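Local coordinates for Lmo2051 protein (Listeria monocytogenes, PDB 3I18) that is probably a membrane-bound serine peptidase of the S16 (Lon) family, of which this chain is the PDZ domain, at residues A[48-59]-A[72-83]; A[6-14]-A[24-32]. One frame throughout, in Å; residues are numbered along the deposited sequence.

Interaction 1. Residues A[48-59]-A[72-83]; sequences IHSKKVGDTVKI and IKLTAIDKKGTP
With chi1 near -64° and chi2 near 180°, Leu-74 carries its CG beside its own backbone N and points toward segment 48-59. Its CD1 meets Lys-51 CB at 3.6 Å, and its CD2 touches both Val-57 CG2 and, more loosely, Ile-48 CG2. The Val-57 and Leu-74 side chains meet nearly perpendicular. This is the antiparallel hairpin of strands 56-63 and 66-76 in a PDZ domain, at the end where the chain arrives from helix 41-49. Val-57 and Ile-72 form a hydrogen-bonded pair, with both backbone bonds made. Thr-56 and Lys-73 form the non-hydrogen-bonded pair beside it. The next bond, Leu-74 N to Asp-55 O, is short at 2.8 Å and almost straight at 172°. Gly-54 N then reaches Leu-74 O from above the carbonyl plane. Gly-54 belongs to the type II turn of residues 52-55. Within that turn Asp-55 OD2 accepts Lys-52 N, which ties the side chain back across the loop. On the face with Thr-56, the Lys-73 chain runs past Gly-54 O and bends at chi3.

Beyond the hairpin, Pro-83 fits against the loop. Its CG touches Lys-51 O at 3.3 Å, and its CB faces Val-53 CG2. The same Val-53 methyl approaches Ala-76 CB and Gly-81 O. Ile-48, Ile-72 and Leu-74 all touch Ile-85 of strand 83-89, so the buried side of the contact joins the domain core. At the outer end, Asp-78 accepts both Thr-82 OG1 and Thr-82 N, which holds that side chain in place. Thr-82 CG2 sits over one face of the His-49 ring, 3.7 Å from the ring centroid. A water in the plane of that ring donates to Pro-83 O and accepts a weak bond of 3.1 Å from His-49 NE2.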
loop_
_atom_site.group_PDB
_atom_site.type_symbol
_atom_site.label_atom_id
_atom_site.label_comp_id
_atom_site.label_asym_id
_atom_site.label_seq_id
_atom_site.Cartn_x
_atom_site.Cartn_y
_atom_site.Cartn_z
ATOM N N ILE A 48 5.761 1.186 -6.132
ATOM C CA ILE A 48 4.451 1.157 -6.775
ATOM C C ILE A 48 4.525 1.922 -8.094
ATOM O O ILE A 48 4.044 1.445 -9.123
ATOM C CB ILE A 48 3.369 1.785 -5.857
ATOM C CG1 ILE A 48 3.185 0.918 -4.599
ATOM C CG2 ILE A 48 2.062 1.908 -6.614
ATOM C CD1 ILE A 48 2.379 1.579 -3.500
ATOM N N HIS A 49 5.155 3.096 -8.065
ATOM C CA HIS A 49 5.285 3.920 -9.269
ATOM C C HIS A 49 6.113 3.260 -10.368
ATOM O O HIS A 49 6.049 3.678 -11.523
ATOM C CB HIS A 49 5.904 5.280 -8.937
ATOM C CG HIS A 49 5.009 6.184 -8.147
ATOM N ND1 HIS A 49 5.293 7.516 -7.945
ATOM C CD2 HIS A 49 3.835 5.950 -7.509
ATOM C CE1 HIS A 49 4.336 8.066 -7.220
ATOM N NE2 HIS A 49 3.438 7.137 -6.943
ATOM N N SER A 50 6.896 2.244 -10.016
ATOM C CA SER A 50 7.710 1.555 -11.008
ATOM C C SER A 50 6.866 0.514 -11.727
ATOM O O SER A 50 7.320 -0.142 -12.668
ATOM C CB SER A 50 8.927 0.884 -10.348
ATOM O OG SER A 50 8.578 -0.276 -9.605
ATOM N N LYS A 51 5.625 0.357 -11.280
ATOM C CA LYS A 51 4.726 -0.609 -11.894
ATOM C C LYS A 51 3.776 0.086 -12.862
ATOM O O LYS A 51 3.926 1.279 -13.144
ATOM C CB LYS A 51 3.946 -1.350 -10.804
ATOM C CG LYS A 51 4.857 -2.055 -9.821
ATOM C CD LYS A 51 5.823 -2.987 -10.551
ATOM C CE LYS A 51 6.909 -3.508 -9.621
ATOM N NZ LYS A 51 7.678 -4.652 -10.210
ATOM N N LYS A 52 2.802 -0.660 -13.371
ATOM C CA LYS A 52 1.837 -0.117 -14.322
ATOM C C LYS A 52 0.424 -0.315 -13.820
ATOM O O LYS A 52 0.152 -1.259 -13.075
ATOM C CB LYS A 52 1.965 -0.825 -15.674
ATOM C CG LYS A 52 3.332 -0.749 -16.321
ATOM C CD LYS A 52 3.607 -2.020 -17.113
ATOM C CE LYS A 52 2.527 -2.298 -18.147
ATOM N NZ LYS A 52 2.776 -3.581 -18.869
ATOM N N VAL A 53 -0.469 0.588 -14.220
ATOM C CA VAL A 53 -1.872 0.482 -13.854
ATOM C C VAL A 53 -2.291 -0.888 -14.376
ATOM O O VAL A 53 -1.899 -1.272 -15.475
ATOM C CB VAL A 53 -2.716 1.580 -14.552
ATOM C CG1 VAL A 53 -4.205 1.341 -14.308
ATOM C CG2 VAL A 53 -2.311 2.952 -14.031
ATOM N N GLY A 54 -3.050 -1.641 -13.588
ATOM C CA GLY A 54 -3.472 -2.955 -14.040
ATOM C C GLY A 54 -2.607 -4.079 -13.507
ATOM O O GLY A 54 -3.007 -5.245 -13.539
ATOM N N ASP A 55 -1.411 -3.740 -13.036
ATOM C CA ASP A 55 -0.507 -4.745 -12.473
ATOM C C ASP A 55 -1.084 -5.218 -11.153
ATOM O O ASP A 55 -1.955 -4.572 -10.577
ATOM C CB ASP A 55 0.885 -4.162 -12.216
ATOM C CG ASP A 55 1.730 -4.072 -13.472
ATOM O OD1 ASP A 55 1.278 -4.535 -14.544
ATOM O OD2 ASP A 55 2.854 -3.536 -13.383
ATOM N N THR A 56 -0.580 -6.346 -10.675
ATOM C CA THR A 56 -1.036 -6.922 -9.425
ATOM C C THR A 56 0.113 -6.918 -8.426
ATOM O O THR A 56 1.232 -7.309 -8.764
ATOM C CB THR A 56 -1.496 -8.378 -9.635
ATOM O OG1 THR A 56 -2.619 -8.400 -10.524
ATOM C CG2 THR A 56 -1.874 -9.011 -8.311
ATOM N N VAL A 57 -0.144 -6.450 -7.209
ATOM C CA VAL A 57 0.896 -6.452 -6.180
ATOM C C VAL A 57 0.461 -7.346 -5.029
ATOM O O VAL A 57 -0.716 -7.381 -4.672
ATOM C CB VAL A 57 1.183 -5.026 -5.616
ATOM C CG1 VAL A 57 1.811 -4.148 -6.691
ATOM C CG2 VAL A 57 -0.089 -4.393 -5.090
ATOM N N LYS A 58 1.409 -8.080 -4.456
ATOM C CA LYS A 58 1.112 -8.956 -3.329
ATOM C C LYS A 58 1.337 -8.131 -2.080
ATOM O O LYS A 58 2.421 -7.582 -1.887
ATOM C CB LYS A 58 2.043 -10.177 -3.313
ATOM C CG LYS A 58 1.794 -11.112 -2.126
ATOM C CD LYS A 58 2.498 -12.457 -2.281
ATOM C CE LYS A 58 4.009 -12.300 -2.338
ATOM N NZ LYS A 58 4.713 -13.617 -2.459
ATOM N N ILE A 59 0.315 -8.041 -1.235
ATOM C CA ILE A 59 0.413 -7.242 -0.021
ATOM C C ILE A 59 0.310 -8.067 1.255
ATOM O O ILE A 59 -0.644 -8.829 1.428
ATOM C CB ILE A 59 -0.701 -6.150 0.016
ATOM C CG1 ILE A 59 -0.574 -5.206 -1.184
ATOM C CG2 ILE A 59 -0.599 -5.342 1.301
ATOM C CD1 ILE A 59 0.667 -4.335 -1.167
ATOM N N ILE A 72 -3.642 -7.195 -4.815
ATOM C CA ILE A 72 -4.435 -6.008 -5.090
ATOM C C ILE A 72 -4.029 -5.492 -6.457
ATOM O O ILE A 72 -2.847 -5.391 -6.762
ATOM C CB ILE A 72 -4.200 -4.924 -4.021
ATOM C CG1 ILE A 72 -4.553 -5.489 -2.641
ATOM C CG2 ILE A 72 -5.067 -3.703 -4.309
ATOM C CD1 ILE A 72 -4.388 -4.483 -1.507
ATOM N N LYS A 73 -5.018 -5.205 -7.296
ATOM C CA LYS A 73 -4.742 -4.692 -8.627
ATOM C C LYS A 73 -4.537 -3.191 -8.514
ATOM O O LYS A 73 -5.283 -2.502 -7.809
ATOM C CB LYS A 73 -5.904 -5.011 -9.574
ATOM C CG LYS A 73 -5.709 -4.538 -11.011
ATOM C CD LYS A 73 -6.552 -5.358 -11.983
ATOM C CE LYS A 73 -6.054 -6.799 -12.050
ATOM N NZ LYS A 73 -6.767 -7.613 -13.079
ATOM N N LEU A 74 -3.518 -2.687 -9.198
ATOM C CA LEU A 74 -3.216 -1.260 -9.165
ATOM C C LEU A 74 -4.165 -0.522 -10.090
ATOM O O LEU A 74 -4.544 -1.032 -11.143
ATOM C CB LEU A 74 -1.777 -1.015 -9.610
ATOM C CG LEU A 74 -0.693 -1.616 -8.708
ATOM C CD1 LEU A 74 0.666 -1.205 -9.227
ATOM C CD2 LEU A 74 -0.887 -1.113 -7.279
ATOM N N THR A 75 -4.553 0.679 -9.683
ATOM C CA THR A 75 -5.455 1.499 -10.478
ATOM C C THR A 75 -4.752 2.832 -10.695
ATOM O O THR A 75 -3.627 3.015 -10.239
ATOM C CB THR A 75 -6.805 1.704 -9.741
ATOM O OG1 THR A 75 -7.737 2.357 -10.615
ATOM C CG2 THR A 75 -6.606 2.529 -8.480
ATOM N N ALA A 76 -5.383 3.753 -11.412
ATOM C CA ALA A 76 -4.771 5.055 -11.642
ATOM C C ALA A 76 -5.135 5.939 -10.451
ATOM O O ALA A 76 -6.311 6.022 -10.090
ATOM C CB ALA A 76 -5.315 5.664 -12.937
ATOM N N ILE A 77 -4.154 6.591 -9.827
ATOM C CA ILE A 77 -4.481 7.447 -8.686
ATOM C C ILE A 77 -4.466 8.938 -8.989
ATOM O O ILE A 77 -4.721 9.756 -8.104
ATOM C CB ILE A 77 -3.586 7.158 -7.432
ATOM C CG1 ILE A 77 -2.105 7.139 -7.806
ATOM C CG2 ILE A 77 -4.014 5.856 -6.774
ATOM C CD1 ILE A 77 -1.521 8.524 -8.031
ATOM N N ASP A 78 -4.171 9.305 -10.232
ATOM C CA ASP A 78 -4.194 10.714 -10.616
ATOM C C ASP A 78 -4.450 10.862 -12.113
ATOM O O ASP A 78 -4.349 9.892 -12.865
ATOM C CB ASP A 78 -2.903 11.432 -10.185
ATOM C CG ASP A 78 -1.675 10.948 -10.923
ATOM O OD1 ASP A 78 -0.551 11.214 -10.435
ATOM O OD2 ASP A 78 -1.823 10.321 -11.984
ATOM N N LYS A 79 -4.804 12.070 -12.540
ATOM C CA LYS A 79 -5.112 12.317 -13.943
ATOM C C LYS A 79 -3.941 12.068 -14.892
ATOM O O LYS A 79 -4.133 11.982 -16.106
ATOM C CB LYS A 79 -5.648 13.745 -14.121
ATOM C CG LYS A 79 -4.704 14.840 -13.671
ATOM C CD LYS A 79 -5.328 16.211 -13.875
ATOM C CE LYS A 79 -4.348 17.306 -13.512
ATOM N NZ LYS A 79 -3.109 17.216 -14.341
ATOM N N LYS A 80 -2.738 11.932 -14.340
ATOM C CA LYS A 80 -1.554 11.679 -15.154
ATOM C C LYS A 80 -1.307 10.188 -15.360
ATOM O O LYS A 80 -0.379 9.801 -16.067
ATOM C CB LYS A 80 -0.318 12.331 -14.523
ATOM C CG LYS A 80 -0.307 13.849 -14.634
ATOM C CD LYS A 80 -0.455 14.286 -16.087
ATOM C CE LYS A 80 -0.562 15.797 -16.206
ATOM N NZ LYS A 80 -0.808 16.219 -17.615
ATOM N N GLY A 81 -2.132 9.351 -14.735
ATOM C CA GLY A 81 -1.986 7.915 -14.901
ATOM C C GLY A 81 -1.038 7.219 -13.940
ATOM O O GLY A 81 -0.652 6.070 -14.171
ATOM N N THR A 82 -0.662 7.900 -12.865
ATOM C CA THR A 82 0.249 7.318 -11.878
ATOM C C THR A 82 -0.412 6.101 -11.240
ATOM O O THR A 82 -1.544 6.179 -10.791
ATOM C CB THR A 82 0.581 8.335 -10.780
ATOM O OG1 THR A 82 1.155 9.512 -11.372
ATOM C CG2 THR A 82 1.565 7.738 -9.790
ATOM N N PRO A 83 0.290 4.957 -11.195
ATOM C CA PRO A 83 -0.252 3.724 -10.609
ATOM C C PRO A 83 -0.337 3.859 -9.093
ATOM O O PRO A 83 0.507 4.518 -8.489
ATOM C CB PRO A 83 0.774 2.656 -11.018
ATOM C CG PRO A 83 1.571 3.298 -12.135
ATOM C CD PRO A 83 1.650 4.733 -11.704
HETATM O O HOH W 1 1.010 5.476 -5.950
#

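Interaction 2. Residues A[6-14]-A[24-32]; sequences YDGVYVMSV and LHAGDLITE. Unlike the reference sequence in segment 6-14: Met-12 (reference Leu).
Asp-7 opens the contact with its CB against Leu-29 CD2, while its backbone O meets Thr-31 CG2. Gly-8 follows at phi 142° and psi -150°, a conformation suited to glycine. Its CA comes within 3.4 Å of Ile-30 O, a CA-H...O contact. Val-9 starts the antiparallel pairing of strands 9-14 and 29-33 in the PDZ sheet. It makes both backbone bonds with Ile-30. Its CG1, placed between the backbone N and carbonyl carbon (chi1 61°), packs on Ile-30 CB at 3.5 Å. The two run alongside each other on one face of the sheet, and both touch Phe-44 of helix 41-49.

Tyr-10 turns to the other face of the sheet. Leu-29 CD1 sits over the centre of its ring, 3.6 Å from the centroid, in a CH-pi contact. Leu-29 CD2 extends on toward Tyr-10 OH, and Gly-27 O lies at the ring edge. Val-11 points inward again. Its N bonds Asp-28 O at 2.9 Å, nearly head-on to the carbonyl, and its O accepts Gly-27 N. Its CG2 packs on Ile-30 CD1. At Met-12, a selenomethionine, the backbone O lies near Ala-26 CB. Met-12 and Ser-13 form a classic beta bulge against Thr-88. Val-14 ends the run with CG2 near Leu-24 CB.

The turn of residues 25-28 is closed by two internal bonds. Asp-28 N bonds His-25 O, and Asp-28 OD2 takes His-25 N at 2.8 Å from above the carboxylate plane. Asp-28 OD1 bonds His-63 ND1. The buried carboxylate thus holds the turn that offers Gly-27 N and Asp-28 O to Val-11, so a polar side chain probably positions the backbone partners of strand 9-14.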
loop_
_atom_site.group_PDB
_atom_site.type_symbol
_atom_site.label_atom_id
_atom_site.label_comp_id
_atom_site.label_asym_id
_atom_site.label_seq_id
_atom_site.Cartn_x
_atom_site.Cartn_y
_atom_site.Cartn_z
ATOM N N TYR A 6 11.687 -0.308 11.733
ATOM C CA TYR A 6 10.644 0.223 10.859
ATOM C C TYR A 6 9.680 -0.934 10.599
ATOM O O TYR A 6 10.066 -1.934 10.005
ATOM C CB TYR A 6 11.264 0.693 9.542
ATOM C CG TYR A 6 10.264 1.215 8.539
ATOM C CD1 TYR A 6 9.504 2.354 8.812
ATOM C CD2 TYR A 6 10.082 0.575 7.312
ATOM C CE1 TYR A 6 8.585 2.847 7.886
ATOM C CE2 TYR A 6 9.167 1.058 6.377
ATOM C CZ TYR A 6 8.425 2.191 6.670
ATOM O OH TYR A 6 7.530 2.679 5.746
ATOM N N ASP A 7 8.434 -0.799 11.043
ATOM C CA ASP A 7 7.454 -1.865 10.872
ATOM C C ASP A 7 6.785 -1.883 9.499
ATOM O O ASP A 7 6.362 -2.938 9.030
ATOM C CB ASP A 7 6.376 -1.765 11.953
ATOM C CG ASP A 7 6.955 -1.733 13.354
ATOM O OD1 ASP A 7 7.781 -2.615 13.678
ATOM O OD2 ASP A 7 6.576 -0.829 14.129
ATOM N N GLY A 8 6.694 -0.722 8.861
ATOM C CA GLY A 8 6.060 -0.641 7.556
ATOM C C GLY A 8 5.249 0.634 7.412
ATOM O O GLY A 8 5.574 1.658 8.016
ATOM N N VAL A 9 4.188 0.580 6.614
ATOM C CA VAL A 9 3.342 1.749 6.403
ATOM C C VAL A 9 1.921 1.528 6.935
ATOM O O VAL A 9 1.318 0.484 6.697
ATOM C CB VAL A 9 3.284 2.118 4.894
ATOM C CG1 VAL A 9 2.681 0.973 4.089
ATOM C CG2 VAL A 9 2.473 3.383 4.698
ATOM N N TYR A 10 1.394 2.506 7.670
ATOM C CA TYR A 10 0.037 2.400 8.206
ATOM C C TYR A 10 -0.950 3.078 7.265
ATOM O O TYR A 10 -0.747 4.224 6.857
ATOM C CB TYR A 10 -0.060 3.046 9.592
ATOM C CG TYR A 10 0.684 2.296 10.672
ATOM C CD1 TYR A 10 2.049 2.495 10.873
ATOM C CD2 TYR A 10 0.028 1.361 11.473
ATOM C CE1 TYR A 10 2.743 1.779 11.847
ATOM C CE2 TYR A 10 0.713 0.637 12.447
ATOM C CZ TYR A 10 2.065 0.852 12.626
ATOM O OH TYR A 10 2.747 0.128 13.579
ATOM N N VAL A 11 -2.014 2.362 6.921
ATOM C CA VAL A 11 -3.042 2.880 6.024
ATOM C C VAL A 11 -3.942 3.854 6.784
ATOM O O VAL A 11 -4.390 3.558 7.890
ATOM C CB VAL A 11 -3.911 1.729 5.463
ATOM C CG1 VAL A 11 -5.012 2.286 4.573
ATOM C CG2 VAL A 11 -3.038 0.760 4.682
HETATM N N MSE A 12 -4.214 5.013 6.194
HETATM C CA MSE A 12 -5.052 6.003 6.860
HETATM C C MSE A 12 -6.411 6.163 6.210
HETATM O O MSE A 12 -7.363 6.612 6.846
HETATM C CB MSE A 12 -4.346 7.357 6.898
HETATM C CG MSE A 12 -5.192 8.465 7.493
HETATM SE SE MSE A 12 -4.130 9.967 7.945
HETATM C CE MSE A 12 -3.756 10.607 6.158
ATOM N N SER A 13 -6.490 5.812 4.934
ATOM C CA SER A 13 -7.735 5.902 4.182
ATOM C C SER A 13 -7.632 5.018 2.948
ATOM O O SER A 13 -6.550 4.864 2.384
ATOM C CB SER A 13 -7.995 7.342 3.746
ATOM O OG SER A 13 -9.127 7.412 2.897
ATOM N N VAL A 14 -8.761 4.453 2.534
ATOM C CA VAL A 14 -8.816 3.584 1.366
ATOM C C VAL A 14 -9.971 4.030 0.473
ATOM O O VAL A 14 -11.089 4.212 0.957
ATOM C CB VAL A 14 -9.058 2.108 1.782
ATOM C CG1 VAL A 14 -8.982 1.203 0.567
ATOM C CG2 VAL A 14 -8.028 1.678 2.836
ATOM N N LEU A 24 -7.976 -4.064 2.091
ATOM C CA LEU A 24 -7.457 -3.245 3.185
ATOM C C LEU A 24 -8.499 -2.402 3.910
ATOM O O LEU A 24 -9.589 -2.147 3.394
ATOM C CB LEU A 24 -6.351 -2.321 2.652
ATOM C CG LEU A 24 -5.144 -2.984 1.976
ATOM C CD1 LEU A 24 -4.269 -1.929 1.334
ATOM C CD2 LEU A 24 -4.363 -3.794 3.006
ATOM N N HIS A 25 -8.146 -1.979 5.119
ATOM C CA HIS A 25 -9.007 -1.130 5.932
ATOM C C HIS A 25 -8.131 -0.104 6.632
ATOM O O HIS A 25 -6.927 -0.313 6.806
ATOM C CB HIS A 25 -9.771 -1.953 6.978
ATOM C CG HIS A 25 -10.899 -2.762 6.414
ATOM N ND1 HIS A 25 -10.745 -4.063 5.986
ATOM C CD2 HIS A 25 -12.202 -2.449 6.209
ATOM C CE1 HIS A 25 -11.904 -4.517 5.540
ATOM N NE2 HIS A 25 -12.804 -3.558 5.664
ATOM N N ALA A 26 -8.730 1.014 7.023
ATOM C CA ALA A 26 -7.989 2.061 7.709
ATOM C C ALA A 26 -7.421 1.484 8.998
ATOM O O ALA A 26 -8.128 0.809 9.748
ATOM C CB ALA A 26 -8.911 3.231 8.010
ATOM N N GLY A 27 -6.140 1.739 9.239
ATOM C CA GLY A 27 -5.500 1.237 10.440
ATOM C C GLY A 27 -4.581 0.057 10.186
ATOM O O GLY A 27 -3.710 -0.239 11.003
ATOM N N ASP A 28 -4.766 -0.622 9.059
ATOM C CA ASP A 28 -3.931 -1.770 8.731
ATOM C C ASP A 28 -2.482 -1.362 8.516
ATOM O O ASP A 28 -2.186 -0.247 8.073
ATOM C CB ASP A 28 -4.446 -2.476 7.470
ATOM C CG ASP A 28 -5.800 -3.128 7.671
ATOM O OD1 ASP A 28 -6.270 -3.207 8.824
ATOM O OD2 ASP A 28 -6.401 -3.569 6.672
ATOM N N LEU A 29 -1.575 -2.270 8.848
ATOM C CA LEU A 29 -0.151 -2.026 8.672
ATOM C C LEU A 29 0.344 -2.908 7.538
ATOM O O LEU A 29 0.202 -4.129 7.588
ATOM C CB LEU A 29 0.618 -2.373 9.951
ATOM C CG LEU A 29 2.144 -2.399 9.843
ATOM C CD1 LEU A 29 2.692 -1.012 9.556
ATOM C CD2 LEU A 29 2.732 -2.937 11.146
ATOM N N ILE A 30 0.912 -2.286 6.513
ATOM C CA ILE A 30 1.449 -3.037 5.380
ATOM C C ILE A 30 2.930 -3.262 5.661
ATOM O O ILE A 30 3.685 -2.306 5.840
ATOM C CB ILE A 30 1.291 -2.260 4.064
ATOM C CG1 ILE A 30 -0.199 -2.089 3.740
ATOM C CG2 ILE A 30 2.007 -2.997 2.950
ATOM C CD1 ILE A 30 -0.464 -1.242 2.483
ATOM N N THR A 31 3.339 -4.527 5.698
ATOM C CA THR A 31 4.720 -4.885 6.002
ATOM C C THR A 31 5.584 -5.272 4.812
ATOM O O THR A 31 6.800 -5.109 4.854
ATOM C CB THR A 31 4.759 -6.035 7.031
ATOM O OG1 THR A 31 4.040 -7.166 6.518
ATOM C CG2 THR A 31 4.118 -5.594 8.335
ATOM N N GLU A 32 4.966 -5.781 3.753
ATOM C CA GLU A 32 5.710 -6.177 2.565
ATOM C C GLU A 32 4.853 -6.018 1.321
ATOM O O GLU A 32 3.627 -6.132 1.370
ATOM C CB GLU A 32 6.185 -7.633 2.674
ATOM C CG GLU A 32 7.231 -7.879 3.755
ATOM C CD GLU A 32 7.908 -9.237 3.636
ATOM O OE1 GLU A 32 8.856 -9.495 4.410
ATOM O OE2 GLU A 32 7.502 -10.050 2.781
#

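In the fold
Interaction 2 comes first along the chain and closes before interaction 1 opens. Their centres are about 17 Å apart, on opposite sides of the chain's centre. Both belong to one antiparallel sheet with strand order 9-14, 29-33, 56-63, 66-76, 83-89. Interaction 2 pairs the first two strands. Interaction 1 pairs the third and fourth, and reaches the end of helix 41-49 and the start of strand 83-89. Strands 29-33 and 56-63 are neighbours, and helix 41-49 lies between them in sequence. Ile-72 CD1 is 3.8 Å from Leu-24 CD1, and Ile-59 CG2 is 3.9 Å from Ile-30 CG2. The apolar side chains of the two contacts therefore join in one core of this PDZ domain.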